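Side-chain contacts in oxidase/hydroxylase (PDB 4XCB), which probably acts as a 2-oxoglutarate-dependent dioxygenase, here holding nickel, 2-oxoglutarate and a hygromycin B variant within a double-stranded beta-helix: residues F20-G25 with S191-R196; S37-L42 with L221-G226; P77-D80 with P85-L88. All blocks are in the same frame, centred on the assembly; numbering follows the deposited sequence.

The three contacts lie at separate places on the double-stranded beta-helix, their centres 18 to 21 Å apart. Contact 1 joins an outermost strand of each sheet, 20-23 and 190-193; contacts 2 and 3 bring helices onto neighbouring strands 220-229 and 86-96 of the larger sheet, which also holds strand 20-23 of contact 1. Contact 3 touches both others: Ile23 CD1 lies 4.1 Å from Pro77 CB, and Gly226 O lies 3.6 Å from Leu88 CD1. Only contact 2 includes a residue of the 2-oxoglutarate pocket, Leu222. The side chain of Val195 is about 7 Å from the bound 2-oxoglutarate. The side chain of Val78 is about 13 Å from the bound hygromycin B variant.

Contact 1 of 3, residues F20-G25 with S191-R196; sequences FLVIPG and SDVFVR
Phe20 and Val22 confront Val193 across two extended backbones that do not pair; Val22 CA is 8.6 Å from Val193 CA. Each strand instead bonds within its own sheet, Leu21 and Ile23 to Leu202 and Val200, Ser191 and Val193 to Tyr158 and Phe156. Strands 20-23 and 190-193 are each an outermost strand of one of the two sheets of the double-stranded beta-helix, and side chains alone join the two sheets here.

Val193 meets both partners by dividing its methyls. CG2 sits 3.5 Å from Phe20 CZ and nearly as close to CE2, approaching the far end of the ring obliquely. CG1, anti to the backbone N (chi1 177°), is carried beside Val22, whose CG2 lies 3.7 Å from it; the two valines lie alongside one another, running opposite ways. The Phe20 ring is brought to Val193 by a chi1 of 70°, which sets CG between the backbone N and the carbonyl carbon, and it also meets the ring of Tyr158 with planes about 60° apart. Val195 CG1 contributes more loosely, at 4.4 Å from Val22 CG2, and its side chain lies about 4 Å from that of Tyr144 in the 2-oxoglutarate pocket. With an alanine here in place of Val193, the end of the Phe20 ring and Val22 CG2 would probably lose the methyls they rest on, opening a gap between the sheets. Because every cross-contact is carbon against carbon, this join rests on fit and exclusion of water, with no directional bond to fix its angle.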
# COMPACT_ATOMS: atom_id res chain seq x y z
N PHE A 20 -18.31 -5.42 1.18
CA PHE A 20 -19.26 -6.51 1.23
C PHE A 20 -20.00 -6.59 -0.09
O PHE A 20 -19.84 -5.73 -0.95
CB PHE A 20 -20.23 -6.37 2.40
CG PHE A 20 -21.22 -5.25 2.25
CD1 PHE A 20 -20.84 -3.93 2.47
CD2 PHE A 20 -22.53 -5.52 1.93
CE1 PHE A 20 -21.76 -2.90 2.36
CE2 PHE A 20 -23.45 -4.49 1.81
CZ PHE A 20 -23.06 -3.19 2.02
N LEU A 21 -20.77 -7.65 -0.25
CA LEU A 21 -21.54 -7.85 -1.45
C LEU A 21 -22.78 -8.66 -1.11
O LEU A 21 -22.69 -9.73 -0.51
CB LEU A 21 -20.72 -8.52 -2.55
CG LEU A 21 -21.53 -8.75 -3.82
CD1 LEU A 21 -21.76 -7.40 -4.56
CD2 LEU A 21 -20.87 -9.79 -4.71
N VAL A 22 -23.94 -8.11 -1.45
CA VAL A 22 -25.18 -8.85 -1.27
C VAL A 22 -25.49 -9.58 -2.56
O VAL A 22 -25.60 -8.96 -3.63
CB VAL A 22 -26.36 -7.94 -0.89
CG1 VAL A 22 -27.66 -8.69 -1.04
CG2 VAL A 22 -26.19 -7.43 0.54
N ILE A 23 -25.57 -10.91 -2.46
CA ILE A 23 -25.88 -11.74 -3.61
C ILE A 23 -27.29 -12.24 -3.41
O ILE A 23 -27.54 -13.06 -2.52
CB ILE A 23 -24.89 -12.90 -3.77
CG1 ILE A 23 -23.44 -12.39 -3.67
CG2 ILE A 23 -25.11 -13.60 -5.10
CD1 ILE A 23 -22.39 -13.47 -3.91
N PRO A 24 -28.24 -11.73 -4.20
CA PRO A 24 -29.64 -12.06 -3.94
C PRO A 24 -30.06 -13.45 -4.41
O PRO A 24 -29.59 -13.95 -5.44
CB PRO A 24 -30.40 -10.98 -4.73
CG PRO A 24 -29.49 -10.68 -5.86
CD PRO A 24 -28.10 -10.77 -5.31
N GLY A 25 -30.96 -14.06 -3.65
CA GLY A 25 -31.62 -15.29 -4.06
C GLY A 25 -30.74 -16.49 -4.33
O GLY A 25 -31.05 -17.28 -5.21
N SER A 191 -24.58 3.07 7.48
CA SER A 191 -25.61 2.72 6.51
C SER A 191 -26.20 1.36 6.81
O SER A 191 -25.56 0.53 7.45
CB SER A 191 -25.04 2.73 5.09
OG SER A 191 -24.62 4.04 4.73
N ASP A 192 -27.43 1.15 6.34
CA ASP A 192 -28.15 -0.10 6.56
C ASP A 192 -28.24 -0.92 5.29
O ASP A 192 -28.24 -0.38 4.17
CB ASP A 192 -29.56 0.19 7.07
CG ASP A 192 -29.56 0.86 8.41
OD1 ASP A 192 -29.37 0.15 9.41
OD2 ASP A 192 -29.78 2.10 8.47
N VAL A 193 -28.34 -2.24 5.48
CA VAL A 193 -28.45 -3.18 4.37
C VAL A 193 -29.65 -4.08 4.60
O VAL A 193 -29.76 -4.70 5.65
CB VAL A 193 -27.19 -4.06 4.23
CG1 VAL A 193 -27.39 -5.08 3.11
CG2 VAL A 193 -25.96 -3.22 3.98
N PHE A 194 -30.53 -4.16 3.61
CA PHE A 194 -31.73 -4.98 3.75
C PHE A 194 -31.60 -6.23 2.91
O PHE A 194 -31.00 -6.21 1.84
CB PHE A 194 -32.96 -4.16 3.36
CG PHE A 194 -33.05 -2.86 4.11
CD1 PHE A 194 -33.02 -2.86 5.49
CD2 PHE A 194 -33.10 -1.66 3.44
CE1 PHE A 194 -33.07 -1.68 6.21
CE2 PHE A 194 -33.16 -0.46 4.14
CZ PHE A 194 -33.14 -0.47 5.53
N VAL A 195 -32.11 -7.34 3.43
CA VAL A 195 -31.95 -8.62 2.74
C VAL A 195 -33.22 -9.44 2.76
O VAL A 195 -34.11 -9.21 3.59
CB VAL A 195 -30.80 -9.47 3.37
CG1 VAL A 195 -29.44 -8.85 3.10
CG2 VAL A 195 -31.03 -9.65 4.86
N ARG A 196 -33.30 -10.41 1.86
CA ARG A 196 -34.40 -11.37 1.83
C ARG A 196 -33.88 -12.74 2.21
O ARG A 196 -32.68 -13.01 2.07
CB ARG A 196 -35.05 -11.42 0.45
CG ARG A 196 -35.77 -10.13 0.10
CD ARG A 196 -37.05 -9.96 0.90
NE ARG A 196 -37.89 -8.93 0.30
CZ ARG A 196 -39.13 -8.63 0.68
NH1 ARG A 196 -39.71 -9.29 1.67
NH2 ARG A 196 -39.79 -7.66 0.06

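Contact 2 of 3, residues S37-L42 with L221-G226; sequences SELERL and LLTAFG
Leu39 of helix 29-40 and Leu221 of strand 220-229 meet end to end, and their ends make the tight part of the contact. One methyl does the work from the helix: Leu39 CD1 lies 3.7 Å from Leu221 CD2 and 4.0 Å from Leu221 CD1, so it rests against the fork of the branched end. Leu221 presents that fork with CG anti to its backbone N (chi1 -164°). Thr223 adds a slacker touch, its CG2 lying 4.1 Å from the same Leu39 CD1. All three residues are buried, and Phe65, Arg95 and Leu145 also pack on Leu39.

This end of the helix packs on the outer face of the larger beta-helix sheet, in which strand 220-229 runs between 139-144 and 86-96. Leu222 points away from the helix, to the inner face, and touches 2-oxoglutarate; the packed face and the cosubstrate pocket are therefore two sides of one strand.

On the solvent side the helix end is polar and makes no contact with the strand segment. Exposed Arg41 turns back along the helix, its NH2 bonding to Ser37 OG at 3.0 Å with an N-H...O angle of 156°, the oxygen tilted 16° from the guanidinium plane. It also forms a salt bridge with Glu38 OE1, although the very short modelled separation makes its exact geometry doubtful. Glu38 OE2 turns instead to Ser62 OG.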
# COMPACT_ATOMS: atom_id res chain seq x y z
N SER A 37 -35.70 -25.80 9.18
CA SER A 37 -36.11 -27.04 9.83
C SER A 37 -34.98 -27.66 10.61
O SER A 37 -35.16 -28.09 11.75
CB SER A 37 -36.62 -28.05 8.81
OG SER A 37 -36.68 -29.35 9.38
N GLU A 38 -33.80 -27.72 10.00
CA GLU A 38 -32.64 -28.32 10.64
C GLU A 38 -32.25 -27.55 11.91
O GLU A 38 -32.02 -28.15 12.95
CB GLU A 38 -31.47 -28.40 9.67
CG GLU A 38 -30.26 -29.16 10.22
CD GLU A 38 -30.38 -30.68 10.12
OE1 GLU A 38 -31.50 -31.20 9.98
OE2 GLU A 38 -29.34 -31.36 10.16
N LEU A 39 -32.20 -26.21 11.83
CA LEU A 39 -31.84 -25.42 13.00
C LEU A 39 -32.79 -25.67 14.16
O LEU A 39 -32.38 -25.74 15.32
CB LEU A 39 -31.80 -23.94 12.67
CG LEU A 39 -30.64 -23.47 11.79
CD1 LEU A 39 -30.91 -22.04 11.37
CD2 LEU A 39 -29.31 -23.55 12.52
N GLU A 40 -34.07 -25.82 13.86
CA GLU A 40 -35.06 -26.07 14.90
C GLU A 40 -34.78 -27.37 15.65
O GLU A 40 -35.16 -27.52 16.81
CB GLU A 40 -36.47 -26.11 14.30
CG GLU A 40 -36.90 -24.78 13.69
CD GLU A 40 -38.35 -24.76 13.28
OE1 GLU A 40 -39.11 -25.67 13.70
OE2 GLU A 40 -38.75 -23.84 12.53
N ARG A 41 -34.11 -28.30 14.98
CA ARG A 41 -33.74 -29.58 15.57
C ARG A 41 -32.33 -29.60 16.18
O ARG A 41 -31.81 -30.67 16.51
CB ARG A 41 -33.87 -30.69 14.52
CG ARG A 41 -35.29 -31.13 14.25
CD ARG A 41 -35.35 -32.21 13.18
NE ARG A 41 -35.35 -31.67 11.83
CZ ARG A 41 -34.29 -31.68 11.02
NH1 ARG A 41 -33.15 -32.22 11.43
NH2 ARG A 41 -34.38 -31.17 9.81
N LEU A 42 -31.71 -28.44 16.31
CA LEU A 42 -30.37 -28.37 16.89
C LEU A 42 -30.37 -27.53 18.16
O LEU A 42 -31.26 -26.70 18.36
CB LEU A 42 -29.37 -27.79 15.89
CG LEU A 42 -29.12 -28.60 14.61
CD1 LEU A 42 -28.33 -27.74 13.62
CD2 LEU A 42 -28.39 -29.88 14.91
N LEU A 221 -33.00 -14.74 11.78
CA LEU A 221 -32.25 -15.99 11.67
C LEU A 221 -31.24 -15.98 10.53
O LEU A 221 -31.54 -15.58 9.41
CB LEU A 221 -33.23 -17.16 11.48
CG LEU A 221 -32.65 -18.55 11.73
CD1 LEU A 221 -32.19 -18.69 13.17
CD2 LEU A 221 -33.68 -19.61 11.39
N LEU A 222 -30.03 -16.45 10.81
CA LEU A 222 -29.04 -16.59 9.76
C LEU A 222 -27.97 -17.57 10.16
O LEU A 222 -27.86 -17.93 11.32
CB LEU A 222 -28.40 -15.25 9.41
CG LEU A 222 -27.29 -14.77 10.35
CD1 LEU A 222 -26.56 -13.59 9.75
CD2 LEU A 222 -27.83 -14.42 11.71
N THR A 223 -27.21 -18.01 9.17
CA THR A 223 -26.04 -18.85 9.41
C THR A 223 -24.82 -18.21 8.76
O THR A 223 -24.91 -17.66 7.67
CB THR A 223 -26.25 -20.27 8.85
OG1 THR A 223 -26.52 -20.18 7.45
CG2 THR A 223 -27.43 -20.94 9.55
N ALA A 224 -23.70 -18.24 9.46
CA ALA A 224 -22.49 -17.56 9.01
C ALA A 224 -21.36 -18.55 8.85
O ALA A 224 -21.12 -19.38 9.73
CB ALA A 224 -22.09 -16.49 10.00
N PHE A 225 -20.64 -18.44 7.74
CA PHE A 225 -19.50 -19.32 7.51
C PHE A 225 -18.27 -18.49 7.23
O PHE A 225 -18.32 -17.59 6.38
CB PHE A 225 -19.79 -20.29 6.36
CG PHE A 225 -20.98 -21.18 6.62
CD1 PHE A 225 -20.83 -22.35 7.33
CD2 PHE A 225 -22.23 -20.83 6.16
CE1 PHE A 225 -21.92 -23.17 7.58
CE2 PHE A 225 -23.34 -21.64 6.41
CZ PHE A 225 -23.17 -22.82 7.13
N GLY A 226 -17.18 -18.78 7.94
CA GLY A 226 -15.99 -17.95 7.89
C GLY A 226 -14.89 -18.72 7.21
O GLY A 226 -14.68 -19.89 7.51

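Contact 3 of 3, residues P77-D80 with P85-L88; sequences PVRD and PLRL
The backbone N of Leu86 and the NH2 of Arg79 are held by one carboxylate, Glu241 of the second subunit: its OE1 accepts from the Leu86 N and its OE2 forms a salt bridge with the arginine. The shared acid binds the two residues that also touch most extensively across this contact. Leu86 CD2 lies over one face of the Arg79 guanidinium, 3.6 Å above the plane but nearer its margin than its centre, with NH1 the nearest atom of the group at 3.7 Å. The same methyl meets the aliphatic part of the arginine, 3.8 Å from Arg79 CG. An extended chain from CG to NE carries the guanidinium past the leucine, where NH2 meets Glu241 of the second subunit while Leu86 CD2 covers one face.

Structurally this is a short helix-to-strand connection: only four residues separate the segments, and the chain reverses after helix 72-82 into strand 86-96 of the larger beta-helix sheet. The helix is kinked at Pro77, whose N lacks a bond to the preceding turn. Arg79 and Leu86 have the nearest CA atoms, 7.6 Å apart.

On the buried side, Val78 CG1 packs 3.8 Å from Leu86 CD2 and 4.1 Å from Leu86 CD1, the two side chains meeting at a slant. Leu86 reaches both neighbours with a chi1 of -137°, well off a staggered position, which suggests some torsional cost. Val78 also packs against Leu202 and Tyr227. The subunit interface continues beside the contact, where Asp80 OD1 forms a salt bridge with Arg117 of the second subunit and the Leu88 backbone hydrogen-bonds to that subunit.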
# COMPACT_ATOMS: atom_id res chain seq x y z
N PRO A 77 -17.80 -17.52 -4.83
CA PRO A 77 -17.51 -16.10 -4.57
C PRO A 77 -16.44 -15.86 -3.49
O PRO A 77 -15.67 -14.91 -3.62
CB PRO A 77 -18.86 -15.53 -4.13
CG PRO A 77 -19.67 -16.69 -3.72
CD PRO A 77 -19.23 -17.83 -4.58
N VAL A 78 -16.39 -16.70 -2.45
CA VAL A 78 -15.31 -16.60 -1.45
C VAL A 78 -13.92 -16.69 -2.07
O VAL A 78 -13.04 -15.88 -1.78
CB VAL A 78 -15.47 -17.69 -0.36
CG1 VAL A 78 -14.20 -17.83 0.50
CG2 VAL A 78 -16.68 -17.37 0.53
N ARG A 79 -13.74 -17.67 -2.96
CA ARG A 79 -12.45 -17.83 -3.63
C ARG A 79 -12.01 -16.57 -4.38
O ARG A 79 -10.81 -16.27 -4.46
CB ARG A 79 -12.51 -19.00 -4.61
CG ARG A 79 -12.63 -20.33 -3.96
CD ARG A 79 -12.45 -21.41 -4.99
NE ARG A 79 -12.77 -22.70 -4.40
CZ ARG A 79 -11.99 -23.34 -3.54
NH1 ARG A 79 -10.83 -22.81 -3.16
NH2 ARG A 79 -12.39 -24.51 -3.05
N ASP A 80 -12.99 -15.84 -4.91
CA ASP A 80 -12.71 -14.65 -5.72
C ASP A 80 -12.34 -13.45 -4.86
O ASP A 80 -11.87 -12.45 -5.39
CB ASP A 80 -13.91 -14.29 -6.61
CG ASP A 80 -14.04 -15.21 -7.82
OD1 ASP A 80 -13.14 -16.06 -8.06
OD2 ASP A 80 -15.04 -15.08 -8.56
N PRO A 85 -5.25 -20.72 -1.12
CA PRO A 85 -5.74 -22.04 -0.70
C PRO A 85 -6.60 -21.86 0.54
O PRO A 85 -6.18 -21.19 1.48
CB PRO A 85 -4.46 -22.83 -0.42
CG PRO A 85 -3.39 -22.13 -1.20
CD PRO A 85 -3.78 -20.67 -1.20
N LEU A 86 -7.79 -22.44 0.52
CA LEU A 86 -8.86 -22.11 1.45
C LEU A 86 -9.03 -23.10 2.60
O LEU A 86 -8.85 -24.31 2.42
CB LEU A 86 -10.17 -22.04 0.69
CG LEU A 86 -11.19 -20.94 0.93
CD1 LEU A 86 -10.56 -19.57 1.15
CD2 LEU A 86 -12.10 -20.93 -0.29
N ARG A 87 -9.42 -22.57 3.75
CA ARG A 87 -9.82 -23.38 4.88
C ARG A 87 -11.10 -22.82 5.50
O ARG A 87 -11.29 -21.60 5.55
CB ARG A 87 -8.68 -23.43 5.91
CG ARG A 87 -8.95 -24.32 7.09
CD ARG A 87 -7.85 -24.18 8.14
NE ARG A 87 -8.04 -25.20 9.16
CZ ARG A 87 -7.31 -25.34 10.25
NH1 ARG A 87 -6.30 -24.51 10.51
NH2 ARG A 87 -7.59 -26.33 11.10
N LEU A 88 -11.99 -23.69 5.93
CA LEU A 88 -13.18 -23.30 6.68
C LEU A 88 -12.80 -22.98 8.12
O LEU A 88 -12.26 -23.84 8.83
CB LEU A 88 -14.22 -24.41 6.63
CG LEU A 88 -15.47 -24.19 7.48
CD1 LEU A 88 -16.32 -23.06 6.93
CD2 LEU A 88 -16.29 -25.48 7.55